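Local coordinates for E3 ubiquitin-protein ligase HERC2 (Homo sapiens, PDB 4L1M), which probably acts as a ubiquitin ligase through a HECT domain, and is seen here only in its first RCC1-like domain, a beta-propeller, at residues Q25-W30 and E48-L53; T56-A61 and Q374-S379; S330-W335 and K363-I368. One frame throughout, in Å; residues are numbered along the deposited sequence.

Contact 1: residues Q25-W30 and E48-L53; sequences QEVIGW and EGLANL
Val27, on the strand that starts near the N-terminus, reaches the short helix 48-51 with both its methyls, and this is where the packing is tight. CG1 stands anti to the backbone N (chi1 -177°) and meets Leu50 CD1 at 3.7 Å, the two side chains roughly perpendicular. CG2 turns the other way and rests on the helix backbone, 3.9 Å from Ala51 CA. Two residues earlier in the chain, Gln25 O lies 3.4 Å from Ala51 CB. The Gln25 side chain is extended past CG, and its OE1 comes within 3.6 Å of Ala51 O, an acceptor that cannot bond to it. Its amide is held outside the pair instead, NE2 donating to Val55 O and Ser379 O. Leu50 continues inward onto Phe65 and Ile67 of the next sheet, while Val27 also touches Trp378. The other side is looser: Glu48 and Asn52 are exposed and their side chains start out away from the strand. The chemistry is therefore chiefly that of fitted apolar surfaces. The helical turn rests against the strand by shape, and Val27's hydrogen bonds go to other partners, the Gln46 side chain and the backbone of Cys47.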
loop_
_atom_site.group_PDB
_atom_site.type_symbol
_atom_site.label_atom_id
_atom_site.label_comp_id
_atom_site.label_asym_id
_atom_site.label_seq_id
_atom_site.Cartn_x
_atom_site.Cartn_y
_atom_site.Cartn_z
ATOM N N GLN A 25 19.418 -2.780 13.983
ATOM C CA GLN A 25 18.711 -2.089 12.850
ATOM C C GLN A 25 18.104 -0.797 13.398
ATOM O O GLN A 25 17.860 -0.739 14.580
ATOM C CB GLN A 25 17.576 -3.010 12.383
ATOM C CG GLN A 25 16.542 -2.484 11.409
ATOM C CD GLN A 25 15.380 -3.466 11.217
ATOM O OE1 GLN A 25 14.899 -4.054 12.172
ATOM N NE2 GLN A 25 14.952 -3.661 9.977
ATOM N N GLU A 26 17.846 0.214 12.557
ATOM C CA GLU A 26 17.089 1.393 12.985
ATOM C C GLU A 26 15.685 1.357 12.405
ATOM O O GLU A 26 15.487 1.065 11.238
ATOM C CB GLU A 26 17.820 2.697 12.625
ATOM C CG GLU A 26 19.062 2.911 13.499
ATOM C CD GLU A 26 19.693 4.287 13.355
ATOM O OE1 GLU A 26 18.990 5.249 13.003
ATOM O OE2 GLU A 26 20.907 4.429 13.625
ATOM N N VAL A 27 14.715 1.578 13.283
ATOM C CA VAL A 27 13.321 1.705 12.923
ATOM C C VAL A 27 12.817 2.992 13.536
ATOM O O VAL A 27 12.674 3.095 14.752
ATOM C CB VAL A 27 12.461 0.536 13.457
ATOM C CG1 VAL A 27 11.033 0.689 12.984
ATOM C CG2 VAL A 27 13.020 -0.795 12.993
ATOM N N ILE A 28 12.514 3.953 12.673
ATOM C CA ILE A 28 12.044 5.269 13.085
ATOM C C ILE A 28 10.563 5.422 12.755
ATOM O O ILE A 28 10.112 5.005 11.682
ATOM C CB ILE A 28 12.772 6.400 12.348
ATOM C CG1 ILE A 28 14.240 6.072 12.143
ATOM C CG2 ILE A 28 12.613 7.704 13.120
ATOM C CD1 ILE A 28 15.012 5.890 13.426
ATOM N N GLY A 29 9.819 6.003 13.697
ATOM C CA GLY A 29 8.404 6.302 13.503
ATOM C C GLY A 29 8.065 7.692 13.971
ATOM O O GLY A 29 8.754 8.261 14.824
ATOM N N TRP A 30 7.025 8.265 13.374
ATOM C CA TRP A 30 6.523 9.557 13.826
ATOM C C TRP A 30 5.102 9.735 13.402
ATOM O O TRP A 30 4.622 9.008 12.542
ATOM C CB TRP A 30 7.404 10.721 13.336
ATOM C CG TRP A 30 7.553 10.823 11.870
ATOM C CD1 TRP A 30 6.904 11.702 11.047
ATOM C CD2 TRP A 30 8.419 10.052 11.033
ATOM N NE1 TRP A 30 7.308 11.514 9.749
ATOM C CE2 TRP A 30 8.246 10.514 9.717
ATOM C CE3 TRP A 30 9.350 9.033 11.271
ATOM C CZ2 TRP A 30 8.948 9.977 8.638
ATOM C CZ3 TRP A 30 10.045 8.492 10.194
ATOM C CH2 TRP A 30 9.839 8.964 8.900
ATOM N N GLU A 48 12.984 0.896 19.390
ATOM C CA GLU A 48 13.874 -0.255 19.588
ATOM C C GLU A 48 13.078 -1.555 19.722
ATOM O O GLU A 48 13.561 -2.631 19.377
ATOM C CB GLU A 48 14.802 -0.076 20.793
ATOM C CG GLU A 48 15.777 1.090 20.684
ATOM C CD GLU A 48 15.275 2.346 21.368
ATOM O OE1 GLU A 48 14.071 2.394 21.720
ATOM O OE2 GLU A 48 16.086 3.279 21.568
ATOM N N GLY A 49 11.865 -1.449 20.244
ATOM C CA GLY A 49 10.975 -2.600 20.356
ATOM C C GLY A 49 10.766 -3.307 19.030
ATOM O O GLY A 49 10.760 -4.525 18.982
ATOM N N LEU A 50 10.651 -2.532 17.952
ATOM C CA LEU A 50 10.521 -3.073 16.597
ATOM C C LEU A 50 11.826 -3.580 15.998
ATOM O O LEU A 50 11.831 -4.540 15.250
ATOM C CB LEU A 50 9.966 -2.001 15.665
ATOM C CG LEU A 50 8.591 -1.466 16.022
ATOM C CD1 LEU A 50 8.189 -0.381 15.042
ATOM C CD2 LEU A 50 7.545 -2.579 16.037
ATOM N N ALA A 51 12.931 -2.925 16.319
ATOM C CA ALA A 51 14.223 -3.306 15.782
ATOM C C ALA A 51 14.605 -4.725 16.209
ATOM O O ALA A 51 15.240 -5.452 15.433
ATOM C CB ALA A 51 15.287 -2.314 16.223
ATOM N N ASN A 52 14.242 -5.110 17.439
ATOM C CA ASN A 52 14.515 -6.470 17.950
ATOM C C ASN A 52 13.973 -7.563 17.037
ATOM O O ASN A 52 14.584 -8.611 16.864
ATOM C CB ASN A 52 13.917 -6.658 19.345
ATOM C CG ASN A 52 14.617 -5.828 20.415
ATOM O OD1 ASN A 52 15.603 -5.141 20.155
ATOM N ND2 ASN A 52 14.111 -5.905 21.641
ATOM N N LEU A 53 12.838 -7.288 16.417
ATOM C CA LEU A 53 12.208 -8.236 15.519
ATOM C C LEU A 53 12.993 -8.472 14.226
ATOM O O LEU A 53 12.908 -9.549 13.639
ATOM C CB LEU A 53 10.814 -7.750 15.144
ATOM C CG LEU A 53 9.828 -7.317 16.235
ATOM C CD1 LEU A 53 8.434 -7.231 15.623
ATOM C CD2 LEU A 53 9.801 -8.247 17.427
#

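Contact 2: residues T56-A61 and Q374-S379; sequences TQIACA and QSFAWS
Trp378 reaches across to residues 56-58 with the six-membered side of its indole. CZ3 lies 3.9 Å from Ile58 CD1, CH2 meets Ile58 N at 3.8 Å, and CZ2 comes to Gln57 CA, the last two at oblique angles to the ring. The Ile58 and Trp378 side chains lie alongside each other, pointing opposite ways, and Ile58 CD1 also touches Phe376 CB at 4.2 Å. Further along, Cys60 SG makes a sulfur-aromatic contact with Phe376, 5.0 Å from the ring centroid and 69° off the normal. At the other end a water sits in the indole plane at its edge, accepting from Trp378 NE1 at 2.7 Å and donating to Thr56 O over the same distance, and so links the ring to the opposite backbone. This is face-to-face packing of neighbouring propeller blades: strands 57-60 and 374-379 belong to different four-stranded sheets and run antiparallel, 174° apart in direction, with axes 8.9 Å from each other. At that spacing side chains rather than backbone bonds fill the interface. Alongside, in the same interface, Ala369 of the adjoining strand touches both Ile58 and Trp378, and Phe65 meets the Phe376 ring with planes about 35° apart. Backbone bonds from Ser375 to Trp30 and from Phe376 to Ala369 fix strand 374-379 within its blade.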
loop_
_atom_site.group_PDB
_atom_site.type_symbol
_atom_site.label_atom_id
_atom_site.label_comp_id
_atom_site.label_asym_id
_atom_site.label_seq_id
_atom_site.Cartn_x
_atom_site.Cartn_y
_atom_site.Cartn_z
ATOM N N THR A 56 11.377 -6.400 8.042
ATOM C CA THR A 56 11.550 -6.451 6.584
ATOM C C THR A 56 10.403 -5.722 5.904
ATOM O O THR A 56 10.567 -5.209 4.796
ATOM C CB THR A 56 11.666 -7.899 6.028
ATOM O OG1 THR A 56 10.433 -8.616 6.219
ATOM C CG2 THR A 56 12.775 -8.650 6.711
ATOM N N GLN A 57 9.243 -5.702 6.562
ATOM C CA GLN A 57 8.049 -5.077 6.035
ATOM C C GLN A 57 7.132 -4.586 7.145
ATOM O O GLN A 57 7.095 -5.176 8.216
ATOM C CB GLN A 57 7.294 -6.119 5.226
ATOM C CG GLN A 57 6.715 -5.672 3.914
ATOM C CD GLN A 57 6.335 -6.911 3.105
ATOM O OE1 GLN A 57 7.216 -7.736 2.729
ATOM N NE2 GLN A 57 5.059 -7.089 2.880
ATOM N N ILE A 58 6.393 -3.515 6.876
ATOM C CA ILE A 58 5.359 -3.045 7.758
ATOM C C ILE A 58 4.116 -2.705 6.941
ATOM O O ILE A 58 4.194 -1.932 6.002
ATOM C CB ILE A 58 5.803 -1.768 8.507
ATOM C CG1 ILE A 58 6.918 -2.096 9.479
ATOM C CG2 ILE A 58 4.609 -1.127 9.231
ATOM C CD1 ILE A 58 7.400 -0.932 10.309
ATOM N N ALA A 59 2.974 -3.265 7.332
ATOM C CA ALA A 59 1.700 -3.009 6.683
ATOM C C ALA A 59 0.773 -2.274 7.659
ATOM O O ALA A 59 0.392 -2.806 8.686
ATOM C CB ALA A 59 1.070 -4.302 6.242
ATOM N N CYS A 60 0.432 -1.043 7.311
ATOM C CA CYS A 60 -0.290 -0.178 8.186
ATOM C C CYS A 60 -1.784 -0.291 7.924
ATOM O O CYS A 60 -2.240 -0.030 6.819
ATOM C CB CYS A 60 0.181 1.256 7.964
ATOM S SG CYS A 60 1.863 1.575 8.576
ATOM N N ALA A 61 -2.534 -0.666 8.954
ATOM C CA ALA A 61 -3.989 -0.616 8.895
ATOM C C ALA A 61 -4.470 0.653 9.597
ATOM O O ALA A 61 -3.673 1.556 9.869
ATOM C CB ALA A 61 -4.594 -1.857 9.507
ATOM N N GLN A 374 0.549 8.273 10.500
ATOM C CA GLN A 374 1.815 7.693 10.951
ATOM C C GLN A 374 2.742 7.434 9.788
ATOM O O GLN A 374 2.297 7.224 8.665
ATOM C CB GLN A 374 1.582 6.355 11.644
ATOM C CG GLN A 374 0.738 6.428 12.896
ATOM C CD GLN A 374 -0.750 6.374 12.635
ATOM O OE1 GLN A 374 -1.201 6.098 11.518
ATOM N NE2 GLN A 374 -1.529 6.673 13.673
ATOM N N SER A 375 4.041 7.457 10.075
ATOM C CA SER A 375 5.059 7.164 9.081
ATOM C C SER A 375 6.176 6.403 9.731
ATOM O O SER A 375 6.545 6.677 10.873
ATOM C CB SER A 375 5.600 8.459 8.459
ATOM O OG SER A 375 4.566 9.406 8.204
ATOM N N PHE A 376 6.702 5.427 9.013
ATOM C CA PHE A 376 7.822 4.621 9.491
ATOM C C PHE A 376 8.894 4.499 8.421
ATOM O O PHE A 376 8.602 4.518 7.229
ATOM C CB PHE A 376 7.362 3.223 9.848
ATOM C CG PHE A 376 6.305 3.178 10.905
ATOM C CD1 PHE A 376 6.646 3.083 12.242
ATOM C CD2 PHE A 376 4.956 3.208 10.558
ATOM C CE1 PHE A 376 5.668 3.022 13.226
ATOM C CE2 PHE A 376 3.977 3.148 11.539
ATOM C CZ PHE A 376 4.338 3.053 12.876
ATOM N N ALA A 377 10.136 4.379 8.864
ATOM C CA ALA A 377 11.256 4.153 7.974
ATOM C C ALA A 377 12.243 3.250 8.686
ATOM O O ALA A 377 12.521 3.479 9.866
ATOM C CB ALA A 377 11.918 5.476 7.603
ATOM N N TRP A 378 12.784 2.250 7.981
ATOM C CA TRP A 378 13.783 1.383 8.577
ATOM C C TRP A 378 15.011 1.128 7.706
ATOM O O TRP A 378 14.935 1.074 6.475
ATOM C CB TRP A 378 13.157 0.051 9.009
ATOM C CG TRP A 378 12.542 -0.733 7.902
ATOM C CD1 TRP A 378 13.106 -1.758 7.205
ATOM C CD2 TRP A 378 11.213 -0.570 7.374
ATOM N NE1 TRP A 378 12.224 -2.229 6.254
ATOM C CE2 TRP A 378 11.051 -1.527 6.348
ATOM C CE3 TRP A 378 10.154 0.298 7.664
ATOM C CZ2 TRP A 378 9.889 -1.633 5.612
ATOM C CZ3 TRP A 378 8.998 0.197 6.928
ATOM C CH2 TRP A 378 8.868 -0.763 5.905
ATOM N N SER A 379 16.134 0.940 8.382
ATOM C CA SER A 379 17.351 0.470 7.760
ATOM C C SER A 379 17.275 -1.054 7.650
ATOM O O SER A 379 16.296 -1.651 8.048
ATOM C CB SER A 379 18.573 0.872 8.593
ATOM O OG SER A 379 18.482 0.333 9.903
HETATM O O HOH W 1 12.921 -3.934 4.317
#

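Contact 3: residues S330-W335 and K363-I368; sequences SEVHSW and KHIVGI
Ser330 and Val332 face residues 363-368, and in alternation with them Glu331 and His333 pair their flat groups. At the edge of the imidazole, in its plane, lies Glu331 OE2, which takes a nearly straight bond from His333 NE2 (3.0 Å, 166°). The carboxylate is met from above its own plane, 42° out of it, and the same OE2 forms a salt bridge with Lys311, so two positively polarised groups would stabilise its negative charge. Across the contact, Ser330 OG stands anti to its N (chi1 -162°) and packs 3.3 Å from His364 CA, with a weak, long hydrogen bond to Ile365 O. Val332 spreads its methyls over two isoleucines: CG2 meets Ile365 CG1 at 4.0 Å, the side chains nearly perpendicular, while CG1 touches Ile368 CG2 at 4.2 Å, those two lying side by side and pointing opposite ways. Ile368 goes on to Leu324 and Ala317, deeper in the same neighbouring sheet. Val366 and Gly367 both lie opposite Trp378, a classic beta bulge in the edge strand that carries the isoleucines. Apolar packing of an inner strand against the face of the preceding blade is what the RCC1-like beta-propeller repeats around its ring.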
loop_
_atom_site.group_PDB
_atom_site.type_symbol
_atom_site.label_atom_id
_atom_site.label_comp_id
_atom_site.label_asym_id
_atom_site.label_seq_id
_atom_site.Cartn_x
_atom_site.Cartn_y
_atom_site.Cartn_z
ATOM N N SER A 330 19.149 6.986 -0.742
ATOM C CA SER A 330 18.718 6.816 0.645
ATOM C C SER A 330 18.106 8.062 1.343
ATOM O O SER A 330 18.023 8.098 2.581
ATOM C CB SER A 330 19.889 6.257 1.474
ATOM O OG SER A 330 19.415 5.704 2.688
ATOM N N GLU A 331 17.711 9.076 0.580
ATOM C CA GLU A 331 16.988 10.216 1.155
ATOM C C GLU A 331 15.523 9.842 1.299
ATOM O O GLU A 331 14.983 9.112 0.466
ATOM C CB GLU A 331 17.074 11.457 0.260
ATOM C CG GLU A 331 18.446 12.070 0.099
ATOM C CD GLU A 331 18.459 13.282 -0.826
ATOM O OE1 GLU A 331 19.360 14.124 -0.702
ATOM O OE2 GLU A 331 17.580 13.409 -1.685
ATOM N N VAL A 332 14.872 10.373 2.325
ATOM C CA VAL A 332 13.441 10.144 2.523
ATOM C C VAL A 332 12.681 11.466 2.445
ATOM O O VAL A 332 12.818 12.324 3.315
ATOM C CB VAL A 332 13.170 9.475 3.885
ATOM C CG1 VAL A 332 11.702 9.105 4.019
ATOM C CG2 VAL A 332 14.049 8.240 4.047
ATOM N N HIS A 333 11.873 11.621 1.400
ATOM C CA HIS A 333 11.087 12.849 1.156
ATOM C C HIS A 333 9.650 12.629 1.594
ATOM O O HIS A 333 9.144 11.518 1.550
ATOM C CB HIS A 333 11.116 13.168 -0.324
ATOM C CG HIS A 333 12.474 13.552 -0.828
ATOM N ND1 HIS A 333 12.746 14.803 -1.341
ATOM C CD2 HIS A 333 13.639 12.858 -0.896
ATOM C CE1 HIS A 333 14.017 14.867 -1.694
ATOM N NE2 HIS A 333 14.585 13.701 -1.432
ATOM N N SER A 334 8.982 13.688 2.010
ATOM C CA SER A 334 7.558 13.578 2.329
ATOM C C SER A 334 6.796 14.820 1.889
ATOM O O SER A 334 7.382 15.866 1.659
ATOM C CB SER A 334 7.362 13.369 3.823
ATOM O OG SER A 334 7.540 14.585 4.532
ATOM N N TRP A 335 5.485 14.688 1.792
ATOM C CA TRP A 335 4.589 15.815 1.487
ATOM C C TRP A 335 3.169 15.457 1.879
ATOM O O TRP A 335 2.856 14.288 2.118
ATOM C CB TRP A 335 4.626 16.172 -0.013
ATOM C CG TRP A 335 4.021 15.126 -0.877
ATOM C CD1 TRP A 335 2.745 15.059 -1.268
ATOM C CD2 TRP A 335 4.682 14.001 -1.450
ATOM N NE1 TRP A 335 2.547 13.966 -2.072
ATOM C CE2 TRP A 335 3.734 13.300 -2.197
ATOM C CE3 TRP A 335 5.997 13.532 -1.427
ATOM C CZ2 TRP A 335 4.042 12.142 -2.904
ATOM C CZ3 TRP A 335 6.301 12.374 -2.134
ATOM C CH2 TRP A 335 5.318 11.689 -2.853
ATOM N N LYS A 363 21.342 7.119 7.530
ATOM C CA LYS A 363 20.912 5.867 8.205
ATOM C C LYS A 363 20.710 4.672 7.274
ATOM O O LYS A 363 20.306 3.609 7.717
ATOM C CB LYS A 363 19.605 6.114 8.953
ATOM C CG LYS A 363 19.734 7.048 10.139
ATOM C CD LYS A 363 18.364 7.351 10.732
ATOM C CE LYS A 363 18.434 8.375 11.856
ATOM N NZ LYS A 363 19.010 7.823 13.102
ATOM N N HIS A 364 20.974 4.857 5.979
ATOM C CA HIS A 364 20.807 3.798 4.988
ATOM C C HIS A 364 19.421 3.186 5.120
ATOM O O HIS A 364 19.284 2.000 5.398
ATOM C CB HIS A 364 21.904 2.728 5.142
ATOM C CG HIS A 364 23.293 3.293 5.188
ATOM N ND1 HIS A 364 23.976 3.711 4.058
ATOM C CD2 HIS A 364 24.115 3.544 6.237
ATOM C CE1 HIS A 364 25.160 4.181 4.410
ATOM N NE2 HIS A 364 25.270 4.091 5.726
ATOM N N ILE A 365 18.399 4.017 4.959
ATOM C CA ILE A 365 17.025 3.534 4.984
ATOM C C ILE A 365 16.770 2.704 3.735
ATOM O O ILE A 365 17.192 3.078 2.637
ATOM C CB ILE A 365 15.994 4.683 4.973
ATOM C CG1 ILE A 365 16.170 5.591 6.186
ATOM C CG2 ILE A 365 14.559 4.141 4.910
ATOM C CD1 ILE A 365 16.105 4.897 7.516
ATOM N N VAL A 366 16.064 1.590 3.916
ATOM C CA VAL A 366 15.694 0.715 2.812
ATOM C C VAL A 366 14.205 0.486 2.717
ATOM O O VAL A 366 13.729 -0.001 1.698
ATOM C CB VAL A 366 16.421 -0.652 2.897
ATOM C CG1 VAL A 366 17.929 -0.441 2.952
ATOM C CG2 VAL A 366 15.966 -1.470 4.111
ATOM N N GLY A 367 13.453 0.838 3.755
ATOM C CA GLY A 367 12.002 0.651 3.713
ATOM C C GLY A 367 11.250 1.810 4.315
ATOM O O GLY A 367 11.740 2.479 5.233
ATOM N N ILE A 368 10.064 2.060 3.773
ATOM C CA ILE A 368 9.170 3.091 4.298
ATOM C C ILE A 368 7.753 2.578 4.326
ATOM O O ILE A 368 7.410 1.680 3.577
ATOM C CB ILE A 368 9.228 4.364 3.451
ATOM C CG1 ILE A 368 9.143 4.011 1.955
ATOM C CG2 ILE A 368 10.508 5.130 3.769
ATOM C CD1 ILE A 368 8.978 5.211 1.041
#

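In the fold
All three contacts gather where the propeller ring closes. Strands 365-370 and 374-379 come from the end of the chain, and strands 27-31 and 45-46 from its beginning complete their four-stranded sheet. Contact 1 sets strand 27-31 against the turn leading into the next blade, contact 2 packs the closing blade on that next blade, and contact 3 packs it on the preceding one. Contacts 1 and 2 lie about 9 Å apart between centres and join through Ile28 N to Ala377 O, 2.8 Å. Contacts 2 and 3, about 11 Å apart, share the bond of Val366 N to Trp378 O. Contacts 1 and 3, about 14 Å apart, are tied by the Glu26–Lys363 salt bridge.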